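Local structure of soluble lytic murein transglycosylase (Escherichia coli, 1SLY) at residues A[200-205]-A[238-243]; A[484-489]-A[519-524]; A[493-498]-A[524-529]. The protein cleaves the glycosidic bonds between N-acetylmuramic acid and N-acetylglucosamine in peptidoglycan, acting from the chain ends and leaving a 1,6-anhydro bond in the muramic acid residue. All blocks are in the same frame, centred on the assembly; numbering follows the deposited sequence.

Contact 1 of 3, residues A[200-205]-A[238-243]; sequences TVLTFA and PSLAQA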
loop_
_atom_site.group_PDB
_atom_site.type_symbol
_atom_site.label_atom_id
_atom_site.label_comp_id
_atom_site.label_asym_id
_atom_site.label_seq_id
_atom_site.Cartn_x
_atom_site.Cartn_y
_atom_site.Cartn_z
ATOM N N THR A 200 -25.101 12.857 -18.458
ATOM C CA THR A 200 -26.103 13.891 -18.197
ATOM C C THR A 200 -25.536 15.219 -17.630
ATOM O O THR A 200 -26.209 16.256 -17.663
ATOM C CB THR A 200 -27.164 13.458 -17.180
ATOM O OG1 THR A 200 -26.521 12.975 -15.990
ATOM C CG2 THR A 200 -28.062 12.405 -17.778
ATOM N N VAL A 201 -24.286 15.260 -17.167
ATOM C CA VAL A 201 -23.684 16.418 -16.508
ATOM C C VAL A 201 -23.998 17.807 -17.063
ATOM O O VAL A 201 -24.243 18.708 -16.265
ATOM C CB VAL A 201 -22.147 16.162 -16.455
ATOM C CG1 VAL A 201 -21.530 16.225 -17.835
ATOM C CG2 VAL A 201 -21.528 17.155 -15.507
ATOM N N LEU A 202 -24.085 18.043 -18.376
ATOM C CA LEU A 202 -24.405 19.394 -18.889
ATOM C C LEU A 202 -25.848 19.806 -18.523
ATOM O O LEU A 202 -26.144 20.920 -18.081
ATOM C CB LEU A 202 -24.219 19.426 -20.416
ATOM C CG LEU A 202 -23.107 20.301 -21.028
ATOM C CD1 LEU A 202 -23.347 20.391 -22.531
ATOM C CD2 LEU A 202 -23.137 21.717 -20.483
ATOM N N THR A 203 -26.750 18.843 -18.633
ATOM C CA THR A 203 -28.139 19.002 -18.211
ATOM C C THR A 203 -28.198 19.327 -16.714
ATOM O O THR A 203 -28.857 20.282 -16.342
ATOM C CB THR A 203 -28.894 17.723 -18.466
ATOM O OG1 THR A 203 -28.624 17.284 -19.813
ATOM C CG2 THR A 203 -30.377 17.954 -18.258
ATOM N N PHE A 204 -27.483 18.599 -15.855
ATOM C CA PHE A 204 -27.354 18.910 -14.430
ATOM C C PHE A 204 -26.996 20.369 -14.214
ATOM O O PHE A 204 -27.717 21.080 -13.533
ATOM C CB PHE A 204 -26.270 18.054 -13.827
ATOM C CG PHE A 204 -25.994 18.226 -12.365
ATOM C CD1 PHE A 204 -26.912 17.792 -11.412
ATOM C CD2 PHE A 204 -24.794 18.780 -11.948
ATOM C CE1 PHE A 204 -26.640 17.901 -10.070
ATOM C CE2 PHE A 204 -24.508 18.896 -10.594
ATOM C CZ PHE A 204 -25.429 18.455 -9.661
ATOM N N ALA A 205 -25.912 20.788 -14.853
ATOM C CA ALA A 205 -25.381 22.171 -14.850
ATOM C C ALA A 205 -26.354 23.302 -15.261
ATOM O O ALA A 205 -26.421 24.351 -14.620
ATOM C CB ALA A 205 -24.151 22.191 -15.767
ATOM N N PRO A 238 -16.578 24.822 -22.698
ATOM C CA PRO A 238 -17.249 26.137 -22.870
ATOM C C PRO A 238 -18.714 26.228 -22.401
ATOM O O PRO A 238 -19.123 27.234 -21.818
ATOM C CB PRO A 238 -17.076 26.439 -24.364
ATOM C CG PRO A 238 -15.769 25.765 -24.630
ATOM C CD PRO A 238 -15.964 24.421 -23.997
ATOM N N SER A 239 -19.529 25.196 -22.603
ATOM C CA SER A 239 -20.934 25.211 -22.153
ATOM C C SER A 239 -21.049 25.077 -20.633
ATOM O O SER A 239 -21.788 25.805 -19.972
ATOM C CB SER A 239 -21.718 24.073 -22.740
ATOM O OG SER A 239 -21.591 24.067 -24.147
ATOM N N LEU A 240 -20.262 24.155 -20.077
ATOM C CA LEU A 240 -20.191 23.930 -18.641
ATOM C C LEU A 240 -19.696 25.207 -17.978
ATOM O O LEU A 240 -20.408 25.729 -17.142
ATOM C CB LEU A 240 -19.243 22.787 -18.346
ATOM C CG LEU A 240 -19.444 22.242 -16.964
ATOM C CD1 LEU A 240 -20.771 21.513 -16.934
ATOM C CD2 LEU A 240 -18.350 21.272 -16.610
ATOM N N ALA A 241 -18.587 25.818 -18.352
ATOM C CA ALA A 241 -18.141 27.087 -17.762
ATOM C C ALA A 241 -19.198 28.215 -17.789
ATOM O O ALA A 241 -19.330 29.013 -16.864
ATOM C CB ALA A 241 -16.865 27.498 -18.495
ATOM N N GLN A 242 -20.029 28.214 -18.821
ATOM C CA GLN A 242 -21.168 29.137 -19.005
ATOM C C GLN A 242 -22.359 28.880 -18.046
ATOM O O GLN A 242 -22.691 29.717 -17.200
ATOM C CB GLN A 242 -21.589 29.007 -20.485
ATOM C CG GLN A 242 -22.760 29.773 -21.097
ATOM C CD GLN A 242 -22.987 29.405 -22.562
ATOM O OE1 GLN A 242 -24.128 29.317 -23.000
ATOM N NE2 GLN A 242 -22.000 29.163 -23.411
ATOM N N ALA A 243 -22.957 27.692 -18.159
ATOM C CA ALA A 243 -24.049 27.191 -17.312
ATOM C C ALA A 243 -23.856 27.381 -15.807
ATOM O O ALA A 243 -24.791 27.692 -15.068
ATOM C CB ALA A 243 -24.245 25.716 -17.565
#

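Contact 2 of 3, residues A[484-489]-A[519-524]; sequences KVKSPV and QLLDPE. With BLG (4-O-(4-O-sulfonyl-N-acetylglucosamininyl)-5-methylhydroxy-L-proline-taurine), chain B.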
loop_
_atom_site.group_PDB
_atom_site.type_symbol
_atom_site.label_atom_id
_atom_site.label_comp_id
_atom_site.label_asym_id
_atom_site.label_seq_id
_atom_site.Cartn_x
_atom_site.Cartn_y
_atom_site.Cartn_z
ATOM N N LYS A 484 4.505 -15.447 5.011
ATOM C CA LYS A 484 3.057 -15.585 5.054
ATOM C C LYS A 484 2.246 -14.375 4.596
ATOM O O LYS A 484 1.012 -14.312 4.772
ATOM C CB LYS A 484 2.677 -15.997 6.504
ATOM C CG LYS A 484 3.454 -17.142 7.208
ATOM C CD LYS A 484 3.472 -18.533 6.551
ATOM C CE LYS A 484 4.678 -19.276 7.127
ATOM N NZ LYS A 484 4.861 -20.667 6.639
ATOM N N VAL A 485 2.909 -13.381 4.026
ATOM C CA VAL A 485 2.154 -12.252 3.510
ATOM C C VAL A 485 1.183 -12.643 2.423
ATOM O O VAL A 485 1.522 -13.425 1.538
ATOM C CB VAL A 485 2.914 -11.135 2.778
ATOM C CG1 VAL A 485 2.793 -9.951 3.661
ATOM C CG2 VAL A 485 4.341 -11.485 2.413
ATOM N N LYS A 486 0.037 -12.027 2.443
ATOM C CA LYS A 486 -0.871 -12.153 1.332
ATOM C C LYS A 486 -1.327 -10.777 0.890
ATOM O O LYS A 486 -1.889 -10.057 1.697
ATOM C CB LYS A 486 -2.090 -12.959 1.716
ATOM C CG LYS A 486 -1.978 -14.468 1.583
ATOM C CD LYS A 486 -3.382 -15.045 1.662
ATOM C CE LYS A 486 -3.437 -16.528 1.344
ATOM N NZ LYS A 486 -4.846 -17.014 1.385
ATOM N N SER A 487 -1.089 -10.341 -0.335
ATOM C CA SER A 487 -1.533 -9.025 -0.849
ATOM C C SER A 487 -3.041 -8.839 -0.852
ATOM O O SER A 487 -3.770 -9.830 -0.883
ATOM C CB SER A 487 -1.023 -8.800 -2.296
ATOM O OG SER A 487 -1.878 -8.040 -3.132
ATOM N N PRO A 488 -3.554 -7.596 -0.903
ATOM C CA PRO A 488 -4.975 -7.262 -1.094
ATOM C C PRO A 488 -5.718 -8.131 -2.096
ATOM O O PRO A 488 -6.725 -8.778 -1.812
ATOM C CB PRO A 488 -4.952 -5.810 -1.517
ATOM C CG PRO A 488 -3.935 -5.348 -0.547
ATOM C CD PRO A 488 -2.817 -6.331 -0.757
ATOM N N VAL A 489 -5.099 -8.138 -3.283
ATOM C CA VAL A 489 -5.626 -8.813 -4.473
ATOM C C VAL A 489 -5.252 -10.301 -4.675
ATOM O O VAL A 489 -5.388 -10.835 -5.767
ATOM C CB VAL A 489 -5.191 -7.864 -5.629
ATOM C CG1 VAL A 489 -3.742 -8.046 -6.043
ATOM C CG2 VAL A 489 -6.191 -8.067 -6.725
ATOM N N GLN A 519 -0.253 -23.598 -0.674
ATOM C CA GLN A 519 1.136 -24.049 -0.718
ATOM C C GLN A 519 2.109 -22.924 -1.027
ATOM O O GLN A 519 3.320 -23.040 -0.807
ATOM C CB GLN A 519 1.309 -25.113 -1.748
ATOM C CG GLN A 519 0.422 -26.242 -1.360
ATOM C CD GLN A 519 0.503 -27.328 -2.369
ATOM O OE1 GLN A 519 -0.453 -27.549 -3.095
ATOM N NE2 GLN A 519 1.628 -28.010 -2.457
ATOM N N LEU A 520 1.547 -21.806 -1.494
ATOM C CA LEU A 520 2.368 -20.650 -1.764
ATOM C C LEU A 520 2.925 -20.038 -0.463
ATOM O O LEU A 520 3.952 -19.361 -0.528
ATOM C CB LEU A 520 1.495 -19.738 -2.631
ATOM C CG LEU A 520 1.289 -20.320 -4.092
ATOM C CD1 LEU A 520 0.259 -19.492 -4.850
ATOM C CD2 LEU A 520 2.612 -20.314 -4.869
ATOM N N LEU A 521 2.400 -20.397 0.730
ATOM C CA LEU A 521 2.952 -19.945 2.019
ATOM C C LEU A 521 4.091 -20.814 2.568
ATOM O O LEU A 521 4.682 -20.622 3.647
ATOM C CB LEU A 521 1.891 -19.901 3.055
ATOM C CG LEU A 521 0.623 -19.194 2.661
ATOM C CD1 LEU A 521 -0.156 -19.287 3.930
ATOM C CD2 LEU A 521 0.767 -17.750 2.164
ATOM N N ASP A 522 4.434 -21.834 1.825
ATOM C CA ASP A 522 5.618 -22.581 2.206
ATOM C C ASP A 522 6.833 -21.882 1.535
ATOM O O ASP A 522 6.832 -21.640 0.316
ATOM C CB ASP A 522 5.376 -24.034 1.744
ATOM C CG ASP A 522 6.578 -24.930 1.886
ATOM O OD1 ASP A 522 7.244 -24.907 2.938
ATOM O OD2 ASP A 522 6.891 -25.645 0.914
ATOM N N PRO A 523 7.908 -21.509 2.246
ATOM C CA PRO A 523 9.114 -20.962 1.620
ATOM C C PRO A 523 9.530 -21.751 0.413
ATOM O O PRO A 523 9.324 -21.255 -0.680
ATOM C CB PRO A 523 10.134 -20.967 2.719
ATOM C CG PRO A 523 9.243 -20.489 3.825
ATOM C CD PRO A 523 7.972 -21.303 3.704
ATOM N N GLU A 524 9.926 -23.012 0.512
ATOM C CA GLU A 524 10.404 -23.757 -0.662
ATOM C C GLU A 524 9.454 -23.884 -1.848
ATOM O O GLU A 524 9.926 -23.852 -2.984
ATOM C CB GLU A 524 10.798 -25.146 -0.262
ATOM C CG GLU A 524 12.004 -25.666 -1.011
ATOM C CD GLU A 524 12.031 -27.175 -1.133
ATOM O OE1 GLU A 524 11.209 -27.713 -1.908
ATOM O OE2 GLU A 524 12.878 -27.824 -0.495
HETATM C C1 BLG B . 1.484 -9.841 -11.318
HETATM C C2 BLG B . 1.703 -11.294 -11.771
HETATM C C3 BLG B . 1.687 -11.309 -13.304
HETATM C C4 BLG B . 0.448 -10.587 -13.853
HETATM C C5 BLG B . 0.260 -9.187 -13.233
HETATM O O5 BLG B . 0.287 -9.266 -11.815
HETATM O O1 BLG B . 1.468 -9.897 -9.944
HETATM N N2 BLG B . 2.928 -11.842 -11.206
HETATM C C7 BLG B . 3.016 -12.902 -10.426
HETATM O O7 BLG B . 2.056 -13.607 -10.124
HETATM C C8 BLG B . 4.406 -13.281 -9.991
HETATM O O3 BLG B . 1.691 -12.627 -13.826
HETATM O O4 BLG B . 0.663 -10.468 -15.258
HETATM S S4 BLG B . -0.253 -11.233 -16.285
HETATM O O41 BLG B . -0.849 -12.405 -15.656
HETATM O O42 BLG B . 0.576 -11.683 -17.381
HETATM O O43 BLG B . -1.246 -10.304 -16.786
HETATM C C6 BLG B . -1.066 -8.545 -13.591
HETATM O O6 BLG B . -1.964 -9.443 -14.216
HETATM C CA BLG B . 2.281 -9.181 -7.987
HETATM C CB BLG B . 1.658 -8.739 -9.292
HETATM C CG BLG B . 0.386 -8.107 -8.794
HETATM C CD BLG B . 0.966 -7.222 -7.648
HETATM N N BLG B . 2.207 -7.966 -7.189
HETATM C C9 BLG B . 3.655 -9.801 -8.118
HETATM O O9 BLG B . 4.510 -8.664 -8.131
HETATM C C10 BLG B . 0.037 -6.962 -6.460
HETATM O O10 BLG B . -0.524 -7.803 -5.746
HETATM N N3 BLG B . 0.043 -5.673 -6.197
HETATM C C11 BLG B . -0.663 -5.039 -5.125
HETATM C C12 BLG B . -2.079 -4.754 -5.581
HETATM S S BLG B . -2.704 -3.646 -4.283
HETATM O OS1 BLG B . -4.220 -3.663 -4.437
HETATM O OS2 BLG B . -2.177 -4.089 -2.933
HETATM O OS3 BLG B . -2.125 -2.257 -4.465
#

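Contact 3 of 3, residues A[493-498]-A[524-529]; sequences GLMQIM and ETNINI. With BLG (4-O-(4-O-sulfonyl-N-acetylglucosamininyl)-5-methylhydroxy-L-proline-taurine), chain B.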
loop_
_atom_site.group_PDB
_atom_site.type_symbol
_atom_site.label_atom_id
_atom_site.label_comp_id
_atom_site.label_asym_id
_atom_site.label_seq_id
_atom_site.Cartn_x
_atom_site.Cartn_y
_atom_site.Cartn_z
ATOM N N GLY A 493 2.802 -14.980 -0.511
ATOM C CA GLY A 493 4.100 -15.441 -0.075
ATOM C C GLY A 493 5.352 -14.664 -0.340
ATOM O O GLY A 493 5.311 -13.507 -0.750
ATOM N N LEU A 494 6.462 -15.365 -0.131
ATOM C CA LEU A 494 7.828 -14.846 -0.280
ATOM C C LEU A 494 8.108 -14.054 -1.583
ATOM O O LEU A 494 8.707 -12.994 -1.529
ATOM C CB LEU A 494 8.752 -16.062 -0.128
ATOM C CG LEU A 494 10.028 -15.814 0.631
ATOM C CD1 LEU A 494 9.609 -15.459 2.018
ATOM C CD2 LEU A 494 10.937 -17.029 0.719
ATOM N N MET A 495 7.659 -14.499 -2.746
ATOM C CA MET A 495 7.776 -13.807 -4.008
ATOM C C MET A 495 6.439 -13.327 -4.538
ATOM O O MET A 495 6.289 -12.940 -5.689
ATOM C CB MET A 495 8.404 -14.714 -5.001
ATOM C CG MET A 495 9.845 -14.712 -4.674
ATOM S SD MET A 495 10.685 -16.086 -5.441
ATOM C CE MET A 495 11.135 -15.287 -6.982
ATOM N N GLN A 496 5.432 -13.315 -3.701
ATOM C CA GLN A 496 4.129 -12.787 -4.049
ATOM C C GLN A 496 3.552 -13.162 -5.397
ATOM O O GLN A 496 3.149 -12.331 -6.201
ATOM C CB GLN A 496 4.171 -11.272 -3.928
ATOM C CG GLN A 496 4.374 -10.757 -2.518
ATOM C CD GLN A 496 3.127 -10.880 -1.694
ATOM O OE1 GLN A 496 2.168 -10.148 -1.865
ATOM N NE2 GLN A 496 3.041 -11.822 -0.799
ATOM N N ILE A 497 3.463 -14.473 -5.530
ATOM C CA ILE A 497 2.970 -15.196 -6.716
ATOM C C ILE A 497 1.465 -15.196 -6.747
ATOM O O ILE A 497 0.827 -15.586 -5.771
ATOM C CB ILE A 497 3.438 -16.660 -6.701
ATOM C CG1 ILE A 497 4.951 -16.701 -6.642
ATOM C CG2 ILE A 497 3.015 -17.346 -7.958
ATOM C CD1 ILE A 497 5.677 -17.943 -6.220
ATOM N N MET A 498 0.883 -14.719 -7.811
ATOM C CA MET A 498 -0.567 -14.766 -7.921
ATOM C C MET A 498 -1.015 -16.224 -8.159
ATOM O O MET A 498 -0.343 -16.953 -8.888
ATOM C CB MET A 498 -1.038 -13.881 -9.084
ATOM C CG MET A 498 -0.876 -12.394 -8.940
ATOM S SD MET A 498 -2.217 -11.609 -8.036
ATOM C CE MET A 498 -3.317 -11.599 -9.440
ATOM N N GLU A 524 9.926 -23.012 0.512
ATOM C CA GLU A 524 10.404 -23.757 -0.662
ATOM C C GLU A 524 9.454 -23.884 -1.848
ATOM O O GLU A 524 9.926 -23.852 -2.984
ATOM C CB GLU A 524 10.798 -25.146 -0.262
ATOM C CG GLU A 524 12.004 -25.666 -1.011
ATOM C CD GLU A 524 12.031 -27.175 -1.133
ATOM O OE1 GLU A 524 11.209 -27.713 -1.908
ATOM O OE2 GLU A 524 12.878 -27.824 -0.495
ATOM N N THR A 525 8.145 -23.977 -1.646
ATOM C CA THR A 525 7.237 -24.066 -2.801
ATOM C C THR A 525 7.118 -22.728 -3.490
ATOM O O THR A 525 7.114 -22.649 -4.726
ATOM C CB THR A 525 5.795 -24.486 -2.443
ATOM O OG1 THR A 525 5.912 -25.791 -1.884
ATOM C CG2 THR A 525 4.837 -24.616 -3.618
ATOM N N ASN A 526 7.089 -21.675 -2.689
ATOM C CA ASN A 526 7.032 -20.330 -3.237
ATOM C C ASN A 526 8.326 -19.992 -4.008
ATOM O O ASN A 526 8.268 -19.533 -5.156
ATOM C CB ASN A 526 6.804 -19.402 -2.092
ATOM C CG ASN A 526 6.323 -18.063 -2.571
ATOM O OD1 ASN A 526 7.143 -17.175 -2.703
ATOM N ND2 ASN A 526 5.051 -17.789 -2.818
ATOM N N ILE A 527 9.489 -20.310 -3.454
ATOM C CA ILE A 527 10.750 -20.082 -4.163
ATOM C C ILE A 527 10.847 -20.925 -5.443
ATOM O O ILE A 527 11.433 -20.499 -6.429
ATOM C CB ILE A 527 11.974 -20.384 -3.228
ATOM C CG1 ILE A 527 11.953 -19.295 -2.111
ATOM C CG2 ILE A 527 13.320 -20.382 -3.997
ATOM C CD1 ILE A 527 13.024 -19.335 -1.049
ATOM N N ASN A 528 10.260 -22.100 -5.507
ATOM C CA ASN A 528 10.308 -22.879 -6.714
ATOM C C ASN A 528 9.329 -22.306 -7.748
ATOM O O ASN A 528 9.831 -21.916 -8.796
ATOM C CB ASN A 528 9.991 -24.316 -6.336
ATOM C CG ASN A 528 10.254 -25.311 -7.458
ATOM O OD1 ASN A 528 9.566 -26.315 -7.552
ATOM N ND2 ASN A 528 11.192 -25.135 -8.376
ATOM N N ILE A 529 8.006 -22.196 -7.567
ATOM C CA ILE A 529 7.123 -21.617 -8.595
ATOM C C ILE A 529 7.657 -20.211 -8.980
ATOM O O ILE A 529 7.682 -19.881 -10.155
ATOM C CB ILE A 529 5.621 -21.412 -8.109
ATOM C CG1 ILE A 529 4.801 -22.657 -7.955
ATOM C CG2 ILE A 529 4.850 -20.709 -9.194
ATOM C CD1 ILE A 529 5.460 -23.675 -7.147
HETATM C C1 BLG B . 1.484 -9.841 -11.318
HETATM C C2 BLG B . 1.703 -11.294 -11.771
HETATM C C3 BLG B . 1.687 -11.309 -13.304
HETATM C C4 BLG B . 0.448 -10.587 -13.853
HETATM C C5 BLG B . 0.260 -9.187 -13.233
HETATM O O5 BLG B . 0.287 -9.266 -11.815
HETATM O O1 BLG B . 1.468 -9.897 -9.944
HETATM N N2 BLG B . 2.928 -11.842 -11.206
HETATM C C7 BLG B . 3.016 -12.902 -10.426
HETATM O O7 BLG B . 2.056 -13.607 -10.124
HETATM C C8 BLG B . 4.406 -13.281 -9.991
HETATM O O3 BLG B . 1.691 -12.627 -13.826
HETATM O O4 BLG B . 0.663 -10.468 -15.258
HETATM S S4 BLG B . -0.253 -11.233 -16.285
HETATM O O41 BLG B . -0.849 -12.405 -15.656
HETATM O O42 BLG B . 0.576 -11.683 -17.381
HETATM O O43 BLG B . -1.246 -10.304 -16.786
HETATM C C6 BLG B . -1.066 -8.545 -13.591
HETATM O O6 BLG B . -1.964 -9.443 -14.216
HETATM C CA BLG B . 2.281 -9.181 -7.987
HETATM C CB BLG B . 1.658 -8.739 -9.292
HETATM C CG BLG B . 0.386 -8.107 -8.794
HETATM C CD BLG B . 0.966 -7.222 -7.648
HETATM N N BLG B . 2.207 -7.966 -7.189
HETATM C C9 BLG B . 3.655 -9.801 -8.118
HETATM O O9 BLG B . 4.510 -8.664 -8.131
HETATM C C10 BLG B . 0.037 -6.962 -6.460
HETATM O O10 BLG B . -0.524 -7.803 -5.746
HETATM N N3 BLG B . 0.043 -5.673 -6.197
HETATM C C11 BLG B . -0.663 -5.039 -5.125
HETATM C C12 BLG B . -2.079 -4.754 -5.581
HETATM S S BLG B . -2.704 -3.646 -4.283
HETATM O OS1 BLG B . -4.220 -3.663 -4.437
HETATM O OS2 BLG B . -2.177 -4.089 -2.933
HETATM O OS3 BLG B . -2.125 -2.257 -4.465
#

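Contact 1 of 3, residues A[200-205]-A[238-243]
Leu-202 overlaps Ser-239 with both arms of its fork: its CD2 lies 3.6 Å from CB of Ser-239, and its CD1 rests against that same carbon. The contact joins two helices of the all-helical superhelix that builds the large ring of this enzyme, and helix 212-228 comes between them in the chain. Over residues 201-205 and 238-243 the axes run nearly parallel, 22° apart, and come within 9.5 Å of each other. Leu-240 answers from the facing helix. With its CG anti to the backbone N (chi1 -163°), it sends CD1 across to CB of Ala-205 at 3.6 Å. The two leucines themselves meet less closely, Leu-202 CD2 standing 4.3 Å from Leu-240 CD1. No hydrogen bond spans the interface, and the contact between the two segments is made by apolar packing; Ser-239 takes part through its methylene. One turn further on, alanines on both helices let the backbones approach, and CB of Ala-205 meets CB of Ala-243 at 4.0 Å. Other faces of the helices are engaged elsewhere in the superhelix: Val-201 and Phe-204 pack on helices 188-196 and 212-228, while Leu-240 also touches Leu-254 of helix 248-259. At the C-terminal end of the contact, the methyl of Ala-243 sits beside a peptide carbonyl, its CB 3.9 Å from O of Ala-205.

Contact 2 of 3, residues A[484-489]-A[519-524]
Lys-484 passes aslant of Leu-521, its side chain bent by rotation about CB-CG (chi2 -58°); CB and CG make no close contact with 519-524, and the touching begins at CD. Both segments belong to the lysozyme-like SLT domain: 484-489 lies in the loop after helix 468-479, and 519-524 runs from the end of a 3-10 segment into the first turn of helix 523-540. CD of Lys-484 meets CB of Leu-521 at 4.1 Å, and CE passes 3.7 Å from the carbonyl O of Leu-521. The tip, NZ of Lys-484, donates a hydrogen bond of 3.0 Å to O of Leu-521, tilted 26° from the carbonyl plane. NZ also lies 4.3 Å from CD of Pro-523. With alanine in place of Lys-484, the carbonyl of Leu-521 is likely to lose its ammonium donor and the flank of that leucine its aliphatic cover. Asp-522, the N-cap residue of the following helix, turns its carboxylate to Thr-525; its OD1 is 6.1 Å from NZ of Lys-484, too far for a salt bridge. Further along the loop, the aliphatic part of Lys-486 brushes the leucine, its CG 4.3 Å from CD2 of Leu-521. The loop then reaches the bulgecin pocket, where Ser-487 forms an ST turn: its OG accepts from N of Val-489 and donates to O10 of the inhibitor at 3.0 Å.

Contact 3 of 3, residues A[493-498]-A[524-529]
Asn-526 pushes its amide from helix 523-540 into the turn 493-496, and the densest part of the contact gathers round it. Its CG lies anti to the backbone N (chi1 -163°), which brings OD1 to the backbone N of Met-495. There OD1 of Asn-526 accepts from N of Met-495 at 2.7 Å, the donor lying in the carbonyl plane with an N-H...O angle of 154°. N of Leu-494 is also near that oxygen, but its angle is too poor for a bond. ND2 bonds to O of Ser-492, so oxygen and nitrogen alike are tied to loop backbone and the flip of the amide is fixed. ND2 also faces CA of Gly-493 at 3.7 Å, a place with little room for a side chain. Against the amide lies Ile-497, its CD1 3.5 Å from ND2 of Asn-526; it runs alongside Asn-526 in the opposite direction and at about a right angle to Ile-529. To one side, CD2 of Leu-494 meets CD1 of Ile-527 at 3.6 Å.

Packing slackens toward SD of Met-495, 4.2 Å from CA of Ile-527. On a more open face of the helix, Glu-524 turns away from the loop and pairs with Arg-459. Away from the helix, N of Met-498 donates to the acetamido oxygen O7 of bulgecin at 2.8 Å. Gln-496 bonds through NE2 to O of Gly-493, which also takes N of Gln-496 to close the type I turn. A buried asparagine whose OD1 and ND2 each bond to loop backbone is placed as a second-shell residue, consistent with a loop held in shape to present the N-H of Met-498 to the acetamido group and Gln-496 to the predicted catalytic Glu-478 and the proline part of the inhibitor.

Contacts 2 and 3 lie side by side in the SLT domain, their centres about 7 Å apart; they share Glu-524 and helix 523-540, and the loop backbone bonds to itself where Gly-493 N meets Val-485 O at 2.9 Å. Contact 3 is buried and anchored by a polar amide wrapped in aliphatic groups, whereas contact 2 is a surface contact in which a lysine bonds to a backbone carbonyl; the one loop that supplies both also lines the bulgecin pocket. Contact 1, partly buried and wholly without hydrogen bonds across it, belongs to the helical superhelix, with its centre about 50 Å from that of contact 2 and on the opposite side of the chain's centre.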